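Local coordinates for putative polyprenyl synthetase (Streptomyces coelicolor, PDB 3NF2), which probably joins isoprenoid diphosphate units into longer prenyl chains, as a magnesium-dependent prenyltransferase of the FPP/GGPP synthase family, at residues 26-29 / 30-33; 213-216 / 217-220; 270-273 / 274-278; 281-284 / 285-289; 310-313 / 314-318. All coordinates share one frame; numbering follows the deposited sequence.

Contact 1: residues 26-29 / 30-33; sequences RLAP and PMDT
Leu27 and Met31 meet where the loop after helix 5-25 turns into helix 31-38. Their CB atoms are 4.1 Å apart. Leu27 CD1 lies 3.8 Å from Met31 O. The Met31 side chain runs back alongside Ala28. Its bend at the last torsion (chi3 -72°) turns Met31 CE to 4.2 Å from Ala28 CB. The chain reverses through a cis peptide bond between Pro29 and Pro30, and Pro30 is the N-cap residue of the helix. One backbone bond closes the turn: Met31 N donates to Ala28 O at 2.9 Å, in the carbonyl plane and on a lone pair, though bent (133° at the hydrogen). Asp32 holds CG between its backbone N and carbonyl carbon (chi1 59°). Asp32 CB lies 3.3 Å from Leu27 O, and Asp32 OD1 is 3.6 Å from Pro29 CA. OD1 also takes a weak bond from Thr33 N. Met31 packs on Leu120, Val121 and Ala124 of helix 115-134, and Leu27 on Arg153 of the second subunit. The chemistry is therefore divided. Apolar groups fix the buried side beside the subunit interface, while Ala28 O and the Asp32 carboxylate take up backbone N-H groups at the helix start, the latter weakly.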
loop_
_atom_site.group_PDB
_atom_site.type_symbol
_atom_site.label_atom_id
_atom_site.label_comp_id
_atom_site.label_asym_id
_atom_site.label_seq_id
_atom_site.Cartn_x
_atom_site.Cartn_y
_atom_site.Cartn_z
ATOM N N ARG A 26 1.205 10.148 15.123
ATOM C CA ARG A 26 -0.169 10.588 14.865
ATOM C C ARG A 26 -1.083 9.509 14.266
ATOM O O ARG A 26 -2.275 9.737 14.104
ATOM C CB ARG A 26 -0.157 11.803 13.941
ATOM C CG ARG A 26 0.308 13.089 14.599
ATOM C CD ARG A 26 -0.854 14.004 14.923
ATOM N NE ARG A 26 -1.372 14.661 13.724
ATOM C CZ ARG A 26 -2.575 15.220 13.630
ATOM N NH1 ARG A 26 -3.407 15.204 14.666
ATOM N NH2 ARG A 26 -2.950 15.793 12.495
ATOM N N LEU A 27 -0.527 8.353 13.919
ATOM C CA LEU A 27 -1.317 7.239 13.379
ATOM C C LEU A 27 -2.236 6.627 14.438
ATOM O O LEU A 27 -1.874 6.518 15.608
ATOM C CB LEU A 27 -0.405 6.140 12.827
ATOM C CG LEU A 27 0.526 6.319 11.627
ATOM C CD1 LEU A 27 1.449 5.102 11.574
ATOM C CD2 LEU A 27 -0.230 6.455 10.321
ATOM N N ALA A 28 -3.417 6.209 14.008
ATOM C CA ALA A 28 -4.404 5.608 14.898
ATOM C C ALA A 28 -3.859 4.316 15.540
ATOM O O ALA A 28 -3.222 3.515 14.859
ATOM C CB ALA A 28 -5.692 5.333 14.126
ATOM N N PRO A 29 -4.064 4.142 16.864
ATOM C CA PRO A 29 -3.674 2.914 17.589
ATOM C C PRO A 29 -4.238 1.627 16.966
ATOM O O PRO A 29 -5.393 1.619 16.539
ATOM C CB PRO A 29 -4.274 3.141 18.974
ATOM C CG PRO A 29 -4.176 4.634 19.153
ATOM C CD PRO A 29 -4.506 5.203 17.790
ATOM N N PRO A 30 -3.437 0.540 16.904
ATOM C CA PRO A 30 -2.079 0.344 17.430
ATOM C C PRO A 30 -0.957 0.733 16.458
ATOM O O PRO A 30 0.217 0.492 16.758
ATOM C CB PRO A 30 -2.027 -1.166 17.647
ATOM C CG PRO A 30 -2.850 -1.713 16.514
ATOM C CD PRO A 30 -3.926 -0.678 16.225
ATOM N N MET A 31 -1.315 1.329 15.319
ATOM C CA MET A 31 -0.357 1.588 14.233
ATOM C C MET A 31 0.802 2.498 14.630
ATOM O O MET A 31 1.906 2.324 14.137
ATOM C CB MET A 31 -1.056 2.125 12.977
ATOM C CG MET A 31 -2.219 1.258 12.487
ATOM S SD MET A 31 -2.761 1.668 10.823
ATOM C CE MET A 31 -3.568 3.221 11.150
ATOM N N ASP A 32 0.562 3.438 15.540
ATOM C CA ASP A 32 1.625 4.333 16.009
ATOM C C ASP A 32 2.707 3.589 16.803
ATOM O O ASP A 32 3.890 3.854 16.615
ATOM C CB ASP A 32 1.058 5.517 16.813
ATOM C CG ASP A 32 0.269 5.081 18.039
ATOM O OD1 ASP A 32 -0.280 3.959 18.053
ATOM O OD2 ASP A 32 0.192 5.866 18.997
ATOM N N THR A 33 2.302 2.645 17.658
ATOM C CA THR A 33 3.258 1.884 18.461
ATOM C C THR A 33 3.957 0.809 17.643
ATOM O O THR A 33 5.158 0.582 17.800
ATOM C CB THR A 33 2.628 1.268 19.752
ATOM O OG1 THR A 33 1.525 0.410 19.416
ATOM C CG2 THR A 33 2.152 2.370 20.696
#

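Contact 2: residues 213-216 / 217-220; sequences GYHL and GLAF
Residues 213-216 and 217-220 are consecutive turns of helix 203-230, in the all-helical fold of the FPP/GGPP synthases. The backbone is regular alpha-helix. Four successive i to i+4 bonds join the two segments. Gly217 N donates to Gly213 O at 2.8 Å, and Leu218 N to Tyr214 O at 3.0 Å. Ala219 N bonds to His215 O, and Phe220 N to Leu216 O. Gly213 and Gly217 are one turn apart, so this strip of the helix carries no side chains at either position.

The side-chain contact centres on Leu218. Its CD1 branch reaches back one turn and touches both Tyr214 and His215. Leu218 CD1 is 3.8 Å from Tyr214 CE1, and the two side chains cross at a slant. Tyr214 CG stands opposite the backbone N (chi1 -167°), beside the carbonyl carbon, which places CE1 near Leu218 CD1. His215 runs side by side with Leu218, pointing the same way. The imidazole is also held from outside, since ND1 is hydrogen-bonded to Gln311 OE1 on helix 300-319. Ile314 and Ala315 of that helix pack on His215 as well.

Leu216 and Phe220 leave by another face. Both touch Val339 of helix 326-339, and Phe220 also meets Thr184 of helix 173-198. A sulfate ion, probably from the crystallisation liquor, lies about 6 Å from the Phe220 side chain. Within the helix, Phe220 CB rests 3.3 Å from Leu216 O, while Leu218 CD1 stands 4.1 Å from His215 ND1.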
loop_
_atom_site.group_PDB
_atom_site.type_symbol
_atom_site.label_atom_id
_atom_site.label_comp_id
_atom_site.label_asym_id
_atom_site.label_seq_id
_atom_site.Cartn_x
_atom_site.Cartn_y
_atom_site.Cartn_z
ATOM N N GLY A 213 20.369 9.825 -9.871
ATOM C CA GLY A 213 20.041 9.089 -8.658
ATOM C C GLY A 213 19.912 7.607 -8.904
ATOM O O GLY A 213 20.382 6.801 -8.103
ATOM N N TYR A 214 19.265 7.268 -10.017
ATOM C CA TYR A 214 19.121 5.891 -10.490
ATOM C C TYR A 214 20.461 5.198 -10.657
ATOM O O TYR A 214 20.672 4.113 -10.115
ATOM C CB TYR A 214 18.351 5.859 -11.809
ATOM C CG TYR A 214 17.875 4.486 -12.224
ATOM C CD1 TYR A 214 18.610 3.715 -13.128
ATOM C CD2 TYR A 214 16.684 3.961 -11.725
ATOM C CE1 TYR A 214 18.178 2.451 -13.514
ATOM C CE2 TYR A 214 16.242 2.695 -12.106
ATOM C CZ TYR A 214 16.992 1.948 -13.001
ATOM O OH TYR A 214 16.557 0.702 -13.388
ATOM N N HIS A 215 21.369 5.834 -11.391
ATOM C CA HIS A 215 22.686 5.254 -11.641
ATOM C C HIS A 215 23.570 5.253 -10.406
ATOM O O HIS A 215 24.379 4.341 -10.219
ATOM C CB HIS A 215 23.352 5.897 -12.858
ATOM C CG HIS A 215 22.696 5.518 -14.148
ATOM N ND1 HIS A 215 22.912 4.301 -14.761
ATOM C CD2 HIS A 215 21.798 6.173 -14.921
ATOM C CE1 HIS A 215 22.186 4.230 -15.865
ATOM N NE2 HIS A 215 21.504 5.356 -15.988
ATOM N N LEU A 216 23.367 6.234 -9.534
ATOM C CA LEU A 216 23.963 6.205 -8.199
ATOM C C LEU A 216 23.440 5.014 -7.383
ATOM O O LEU A 216 24.190 4.398 -6.614
ATOM C CB LEU A 216 23.680 7.514 -7.460
ATOM C CG LEU A 216 24.091 7.631 -5.989
ATOM C CD1 LEU A 216 25.589 7.520 -5.886
ATOM C CD2 LEU A 216 23.608 8.923 -5.356
ATOM N N GLY A 217 22.152 4.704 -7.562
ATOM C CA GLY A 217 21.509 3.580 -6.896
ATOM C C GLY A 217 22.086 2.243 -7.301
ATOM O O GLY A 217 22.339 1.377 -6.449
ATOM N N LEU A 218 22.315 2.085 -8.600
ATOM C CA LEU A 218 22.949 0.881 -9.137
ATOM C C LEU A 218 24.384 0.721 -8.652
ATOM O O LEU A 218 24.818 -0.399 -8.347
ATOM C CB LEU A 218 22.895 0.878 -10.664
ATOM C CG LEU A 218 21.518 0.685 -11.314
ATOM C CD1 LEU A 218 21.592 0.995 -12.793
ATOM C CD2 LEU A 218 21.012 -0.743 -11.116
ATOM N N ALA A 219 25.109 1.837 -8.556
ATOM C CA ALA A 219 26.489 1.805 -8.071
ATOM C C ALA A 219 26.495 1.404 -6.604
ATOM O O ALA A 219 27.356 0.643 -6.152
ATOM C CB ALA A 219 27.163 3.156 -8.266
ATOM N N PHE A 220 25.503 1.912 -5.878
ATOM C CA PHE A 220 25.326 1.626 -4.458
ATOM C C PHE A 220 24.999 0.154 -4.227
ATOM O O PHE A 220 25.581 -0.485 -3.344
ATOM C CB PHE A 220 24.242 2.554 -3.870
ATOM C CG PHE A 220 23.892 2.263 -2.443
ATOM C CD1 PHE A 220 24.737 2.656 -1.409
ATOM C CD2 PHE A 220 22.701 1.608 -2.130
ATOM C CE1 PHE A 220 24.407 2.390 -0.082
ATOM C CE2 PHE A 220 22.361 1.336 -0.808
ATOM C CZ PHE A 220 23.218 1.724 0.215
#

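Contact 3: residues 270-273 / 274-278; sequences ILTA and DAKAS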
loop_
_atom_site.group_PDB
_atom_site.type_symbol
_atom_site.label_atom_id
_atom_site.label_comp_id
_atom_site.label_asym_id
_atom_site.label_seq_id
_atom_site.Cartn_x
_atom_site.Cartn_y
_atom_site.Cartn_z
ATOM N N ILE A 270 26.792 -26.379 -7.838
ATOM C CA ILE A 270 26.782 -26.250 -6.380
ATOM C C ILE A 270 25.572 -25.460 -5.865
ATOM O O ILE A 270 24.903 -25.891 -4.926
ATOM C CB ILE A 270 28.108 -25.620 -5.881
ATOM C CG1 ILE A 270 29.258 -26.615 -6.028
ATOM C CG2 ILE A 270 28.008 -25.185 -4.441
ATOM C CD1 ILE A 270 30.616 -26.018 -5.740
ATOM N N LEU A 271 25.286 -24.319 -6.491
ATOM C CA LEU A 271 24.169 -23.466 -6.075
ATOM C C LEU A 271 22.804 -24.106 -6.330
ATOM O O LEU A 271 21.866 -23.902 -5.552
ATOM C CB LEU A 271 24.248 -22.090 -6.747
ATOM C CG LEU A 271 25.473 -21.204 -6.475
ATOM C CD1 LEU A 271 25.367 -19.917 -7.293
ATOM C CD2 LEU A 271 25.695 -20.905 -4.988
ATOM N N THR A 272 22.703 -24.868 -7.423
ATOM C CA THR A 272 21.540 -25.716 -7.692
ATOM C C THR A 272 21.410 -26.796 -6.600
ATOM O O THR A 272 20.318 -27.021 -6.075
ATOM C CB THR A 272 21.621 -26.336 -9.113
ATOM O OG1 THR A 272 21.663 -25.286 -10.092
ATOM C CG2 THR A 272 20.422 -27.258 -9.413
ATOM N N ALA A 273 22.529 -27.424 -6.234
ATOM C CA ALA A 273 22.553 -28.424 -5.154
ATOM C C ALA A 273 22.251 -27.834 -3.789
ATOM O O ALA A 273 21.565 -28.460 -2.983
ATOM C CB ALA A 273 23.889 -29.166 -5.119
ATOM N N ASP A 274 22.764 -26.632 -3.534
ATOM C CA ASP A 274 22.561 -25.940 -2.258
ATOM C C ASP A 274 21.087 -25.626 -1.970
ATOM O O ASP A 274 20.665 -25.626 -0.809
ATOM C CB ASP A 274 23.361 -24.635 -2.224
ATOM C CG ASP A 274 24.868 -24.849 -2.033
ATOM O OD1 ASP A 274 25.302 -26.000 -1.806
ATOM O OD2 ASP A 274 25.624 -23.851 -2.121
ATOM N N ALA A 275 20.325 -25.340 -3.027
ATOM C CA ALA A 275 18.897 -25.033 -2.918
ATOM C C ALA A 275 18.074 -26.199 -2.328
ATOM O O ALA A 275 17.192 -25.970 -1.506
ATOM C CB ALA A 275 18.348 -24.605 -4.276
ATOM N N LYS A 276 18.388 -27.436 -2.732
ATOM C CA LYS A 276 17.697 -28.637 -2.235
ATOM C C LYS A 276 18.417 -29.290 -1.051
ATOM O O LYS A 276 18.003 -30.354 -0.586
ATOM C CB LYS A 276 17.546 -29.721 -3.329
ATOM C CG LYS A 276 17.466 -29.277 -4.792
ATOM C CD LYS A 276 17.162 -30.492 -5.690
ATOM C CE LYS A 276 17.936 -30.486 -7.014
ATOM N NZ LYS A 276 17.419 -29.504 -8.013
ATOM N N ALA A 277 19.491 -28.675 -0.567
ATOM C CA ALA A 277 20.374 -29.350 0.391
ATOM C C ALA A 277 19.773 -29.471 1.800
ATOM O O ALA A 277 19.562 -28.471 2.490
ATOM C CB ALA A 277 21.753 -28.677 0.421
ATOM N N SER A 278 19.511 -30.716 2.204
ATOM C CA SER A 278 18.984 -31.073 3.535
ATOM C C SER A 278 19.799 -30.524 4.709
ATOM O O SER A 278 19.242 -30.230 5.762
ATOM C CB SER A 278 18.904 -32.599 3.693
ATOM O OG SER A 278 18.416 -33.230 2.520
#
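This is a local contact along the last turns of helix 262-275, at the surface of the protein and far from the centre of the chain. Ile270 and Asp274, one turn apart, carry most of it. Asp274 N donates to Ile270 O at 2.7 Å. The two side chains run alongside each other and point the same way. Asp274 CG is turned beside its own backbone N (chi1 -74°), and this sets Asp274 OD2 3.6 Å from Ile270 CG2. Leu271 crosses at a slant, with Leu271 CD2 4.1 Å from Asp274 OD2.

Asp274 is the buried member of the group. Its OD2 makes a salt bridge with Arg291 NE, so the carboxylate ties this helix to helix 285-297, the next in a helical fold of the polyprenyl synthase type. Replacing Asp274 by alanine would probably leave Arg291 without its charged mate and open a gap beside Ile270. Ile270 itself packs on Arg291 and Leu294, while Leu271 turns to Val253 and Leu257 of helix 251-259.

The helical bonding weakens toward the end. Ala275 N makes a long bond to Leu271 O at 3.3 Å. Lys276 N makes a weak bond to Ala273 O. On the outer side Thr272 and Lys276 lie side by side, pointing the same way, with Thr272 CG2 4.0 Å from Lys276 NZ. Thr272 OG1 is hydrogen-bonded to Gly268 O one turn back. Ala277 CB comes 3.4 Å from Ala273 O.

Contact 4: residues 281-284 / 285-289; sequences ANFS and EEEFA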
loop_
_atom_site.group_PDB
_atom_site.type_symbol
_atom_site.label_atom_id
_atom_site.label_comp_id
_atom_site.label_asym_id
_atom_site.label_seq_id
_atom_site.Cartn_x
_atom_site.Cartn_y
_atom_site.Cartn_z
ATOM N N ALA A 281 21.576 -25.814 6.712
ATOM C CA ALA A 281 21.669 -25.190 8.029
ATOM C C ALA A 281 22.963 -25.554 8.774
ATOM O O ALA A 281 23.307 -24.927 9.777
ATOM C CB ALA A 281 20.441 -25.562 8.874
ATOM N N ASN A 282 23.666 -26.573 8.291
ATOM C CA ASN A 282 24.903 -27.002 8.928
ATOM C C ASN A 282 26.161 -26.479 8.248
ATOM O O ASN A 282 27.259 -26.651 8.778
ATOM C CB ASN A 282 24.951 -28.529 9.046
ATOM C CG ASN A 282 24.094 -29.054 10.186
ATOM O OD1 ASN A 282 23.873 -28.369 11.191
ATOM N ND2 ASN A 282 23.620 -30.286 10.041
ATOM N N PHE A 283 25.993 -25.837 7.091
ATOM C CA PHE A 283 27.101 -25.287 6.296
ATOM C C PHE A 283 28.056 -24.460 7.148
ATOM O O PHE A 283 27.629 -23.748 8.053
ATOM C CB PHE A 283 26.576 -24.405 5.164
ATOM C CG PHE A 283 26.214 -25.153 3.901
ATOM C CD1 PHE A 283 26.231 -24.494 2.674
ATOM C CD2 PHE A 283 25.843 -26.499 3.929
ATOM C CE1 PHE A 283 25.889 -25.163 1.493
ATOM C CE2 PHE A 283 25.505 -27.172 2.754
ATOM C CZ PHE A 283 25.527 -26.504 1.535
ATOM N N SER A 284 29.348 -24.567 6.852
ATOM C CA SER A 284 30.380 -23.859 7.610
ATOM C C SER A 284 30.811 -22.596 6.877
ATOM O O SER A 284 30.517 -22.427 5.696
ATOM C CB SER A 284 31.592 -24.768 7.826
ATOM O OG SER A 284 32.138 -25.182 6.584
ATOM N N GLU A 285 31.527 -21.726 7.590
ATOM C CA GLU A 285 32.196 -20.555 7.008
ATOM C C GLU A 285 33.022 -20.933 5.771
ATOM O O GLU A 285 32.924 -20.288 4.719
ATOM C CB GLU A 285 33.077 -19.897 8.083
ATOM C CG GLU A 285 33.756 -18.581 7.676
ATOM C CD GLU A 285 35.106 -18.785 7.010
ATOM O OE1 GLU A 285 35.375 -18.120 5.983
ATOM O OE2 GLU A 285 35.888 -19.623 7.502
ATOM N N GLU A 286 33.803 -22.004 5.898
ATOM C CA GLU A 286 34.716 -22.467 4.845
ATOM C C GLU A 286 34.016 -22.864 3.565
ATOM O O GLU A 286 34.534 -22.611 2.466
ATOM C CB GLU A 286 35.549 -23.626 5.358
ATOM C CG GLU A 286 36.484 -23.230 6.488
ATOM C CD GLU A 286 35.909 -23.435 7.871
ATOM O OE1 GLU A 286 34.681 -23.291 8.071
ATOM O OE2 GLU A 286 36.713 -23.734 8.771
ATOM N N GLU A 287 32.830 -23.454 3.704
ATOM C CA GLU A 287 32.004 -23.796 2.539
ATOM C C GLU A 287 31.480 -22.542 1.860
ATOM O O GLU A 287 31.428 -22.472 0.630
ATOM C CB GLU A 287 30.838 -24.706 2.943
ATOM C CG GLU A 287 31.261 -26.098 3.418
ATOM C CD GLU A 287 30.076 -26.937 3.851
ATOM O OE1 GLU A 287 29.925 -27.153 5.077
ATOM O OE2 GLU A 287 29.287 -27.362 2.969
ATOM N N PHE A 288 31.101 -21.545 2.654
ATOM C CA PHE A 288 30.707 -20.245 2.081
ATOM C C PHE A 288 31.885 -19.491 1.481
ATOM O O PHE A 288 31.731 -18.797 0.469
ATOM C CB PHE A 288 29.940 -19.388 3.090
ATOM C CG PHE A 288 28.565 -19.921 3.407
ATOM C CD1 PHE A 288 27.592 -20.016 2.412
ATOM C CD2 PHE A 288 28.245 -20.324 4.698
ATOM C CE1 PHE A 288 26.322 -20.517 2.701
ATOM C CE2 PHE A 288 26.990 -20.828 5.002
ATOM C CZ PHE A 288 26.020 -20.922 4.002
ATOM N N ALA A 289 33.060 -19.653 2.089
ATOM C CA ALA A 289 34.298 -19.128 1.516
ATOM C C ALA A 289 34.595 -19.776 0.164
ATOM O O ALA A 289 34.876 -19.063 -0.806
ATOM C CB ALA A 289 35.467 -19.308 2.480
#
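Glu287 crosses Phe283 at about a right angle and lays one carboxylate oxygen over its ring. Glu287 OE2 stands 3.6 Å above the Phe283 ring plane, offset toward the rim, with ring and carboxylate planes 41° apart. On another side, Phe288 CZ lies at the edge of the Phe283 ring, near its plane. These two rings are oblique, 55° between planes, and Phe288 CE2 comes 3.6 Å from Phe283 CB. Glu287 runs extended beyond CG, which carries its other oxygen back to Ser284. Ser284 N donates to Glu287 OE1 at 3.2 Å, meeting it from above the carboxylate plane. Ser284 OG is held between its own N and carbonyl carbon (chi1 60°), where it accepts a weak bond from Glu287 N at 3.4 Å. Ser284 and Glu287 thus form a capping box, with Ser284 as N-cap of helix 285-297. With an alanine in place of Glu287, Ser284 N would probably lose its acceptor and the Phe283 ring the group over its face. Phe288 packs on Trp241 and Leu244. The cap gives partners to the N-H groups of Ser284 and, weakly, Glu287, and the Glu287 carboxylate is likely to interact favourably with the positive end of the helix dipole.

Contact 5: residues 310-313 / 314-318; sequences RQHT and IAIEA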
loop_
_atom_site.group_PDB
_atom_site.type_symbol
_atom_site.label_atom_id
_atom_site.label_comp_id
_atom_site.label_asym_id
_atom_site.label_seq_id
_atom_site.Cartn_x
_atom_site.Cartn_y
_atom_site.Cartn_z
ATOM N N ARG A 310 31.509 1.984 -13.296
ATOM C CA ARG A 310 30.792 2.459 -14.478
ATOM C C ARG A 310 29.565 3.284 -14.097
ATOM O O ARG A 310 29.358 4.364 -14.644
ATOM C CB ARG A 310 30.379 1.296 -15.393
ATOM C CG ARG A 310 29.918 1.730 -16.796
ATOM C CD ARG A 310 28.856 0.782 -17.374
ATOM N NE ARG A 310 28.380 1.223 -18.691
ATOM C CZ ARG A 310 27.144 1.041 -19.163
ATOM N NH1 ARG A 310 26.215 0.426 -18.436
ATOM N NH2 ARG A 310 26.828 1.485 -20.372
ATOM N N GLN A 311 28.772 2.775 -13.152
ATOM C CA GLN A 311 27.512 3.414 -12.762
ATOM C C GLN A 311 27.723 4.752 -12.048
ATOM O O GLN A 311 26.977 5.704 -12.281
ATOM C CB GLN A 311 26.665 2.466 -11.911
ATOM C CG GLN A 311 26.073 1.311 -12.696
ATOM C CD GLN A 311 25.024 1.784 -13.678
ATOM O OE1 GLN A 311 24.341 2.776 -13.434
ATOM N NE2 GLN A 311 24.892 1.081 -14.798
ATOM N N HIS A 312 28.732 4.794 -11.185
ATOM C CA HIS A 312 29.236 6.017 -10.567
ATOM C C HIS A 312 29.475 7.100 -11.625
ATOM O O HIS A 312 28.993 8.223 -11.494
ATOM C CB HIS A 312 30.536 5.693 -9.825
ATOM C CG HIS A 312 31.163 6.861 -9.128
ATOM N ND1 HIS A 312 31.928 7.802 -9.786
ATOM C CD2 HIS A 312 31.178 7.212 -7.821
ATOM C CE1 HIS A 312 32.369 8.694 -8.917
ATOM N NE2 HIS A 312 31.923 8.362 -7.718
ATOM N N THR A 313 30.203 6.727 -12.673
ATOM C CA THR A 313 30.568 7.609 -13.770
ATOM C C THR A 313 29.342 8.116 -14.523
ATOM O O THR A 313 29.238 9.309 -14.773
ATOM C CB THR A 313 31.573 6.896 -14.718
ATOM O OG1 THR A 313 32.804 6.683 -14.014
ATOM C CG2 THR A 313 31.834 7.693 -16.001
ATOM N N ILE A 314 28.415 7.223 -14.864
ATOM C CA ILE A 314 27.161 7.620 -15.539
ATOM C C ILE A 314 26.324 8.588 -14.685
ATOM O O ILE A 314 25.721 9.542 -15.213
ATOM C CB ILE A 314 26.318 6.392 -15.963
ATOM C CG1 ILE A 314 27.151 5.484 -16.875
ATOM C CG2 ILE A 314 25.012 6.817 -16.687
ATOM C CD1 ILE A 314 26.709 4.028 -16.892
ATOM N N ALA A 315 26.316 8.351 -13.371
ATOM C CA ALA A 315 25.634 9.236 -12.421
ATOM C C ALA A 315 26.262 10.636 -12.405
ATOM O O ALA A 315 25.583 11.623 -12.678
ATOM C CB ALA A 315 25.636 8.631 -11.020
ATOM N N ILE A 316 27.559 10.693 -12.108
ATOM C CA ILE A 316 28.317 11.943 -11.997
ATOM C C ILE A 316 28.368 12.714 -13.317
ATOM O O ILE A 316 28.328 13.946 -13.328
ATOM C CB ILE A 316 29.719 11.685 -11.365
ATOM C CG1 ILE A 316 29.596 11.759 -9.837
ATOM C CG2 ILE A 316 30.790 12.644 -11.910
ATOM C CD1 ILE A 316 30.915 11.862 -9.078
ATOM N N GLU A 317 28.389 11.981 -14.423
ATOM C CA GLU A 317 28.316 12.585 -15.747
ATOM C C GLU A 317 26.897 13.062 -16.126
ATOM O O GLU A 317 26.737 13.883 -17.031
ATOM C CB GLU A 317 29.002 11.665 -16.783
ATOM C CG GLU A 317 28.315 11.374 -18.115
ATOM C CD GLU A 317 29.068 10.304 -18.926
ATOM O OE1 GLU A 317 30.277 10.091 -18.673
ATOM O OE2 GLU A 317 28.455 9.673 -19.816
ATOM N N ALA A 318 25.875 12.594 -15.409
ATOM C CA ALA A 318 24.519 13.143 -15.585
ATOM C C ALA A 318 24.346 14.491 -14.863
ATOM O O ALA A 318 23.600 15.349 -15.330
ATOM C CB ALA A 318 23.450 12.150 -15.149
#
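Arg310 and Ile314 are one turn apart on helix 300-319, a late helix of the all-helical prenyltransferase fold. Backbone bonds come first. Ile314 N donates to Arg310 O at 3.0 Å. Ile316 N donates to His312 O at 2.9 Å and is almost straight, 175° at the hydrogen. Ala315 N to Gln311 O and Glu317 N to Thr313 O complete four successive i to i+4 bonds.

Van der Waals packing forms the second group. Ile314 CD1 lies over one face of the Arg310 guanidinium, 3.6 Å above its plane and toward the rim. Arg310 CG points away from the backbone N (chi1 -167°), and the chain bends at chi2, which places one face of the guanidinium against Ile314 CD1. Gln311 NE2 is 4.0 Å from Ile314 CD1. On another face, His312 and Ile316 run side by side in the same direction. Both pack on Ala336 of helix 326-339.

Polar side-chain ends form the third group. Gln311, whose amide oxygen is held by His215, also packs on Leu218 and Ala219 of helix 203-230. His312 NE2 bonds to Asp337 OD1. The two links tie this helix to helix 203-230 and helix 326-339. Thr313 OG1, by contrast, bonds back to Arg309 O of its own helix. At the imidazole, Ile316 CD1 sits 3.5 Å from His312 CE1.

The five contacts follow one another along the chain, each closing before the next opens. Contact 1, at the start of helix 31-38, stands apart, its centre about 34 Å from that of contact 2 and about 41 to 43 Å from those of the others. Contacts 2 and 5 are far apart in sequence, but their centres are only about 8 Å apart. Helices 203-230 and 300-319 touch there, through His215 and Ala315 among others. Contacts 3 and 4, with centres about 13 Å apart, join consecutive helices 262-275 and 285-297, with Asp274 OD1 3.4 Å from Phe283 CZ. The set thus samples the subunit interface, the inner helix packing and an outlying helical pair.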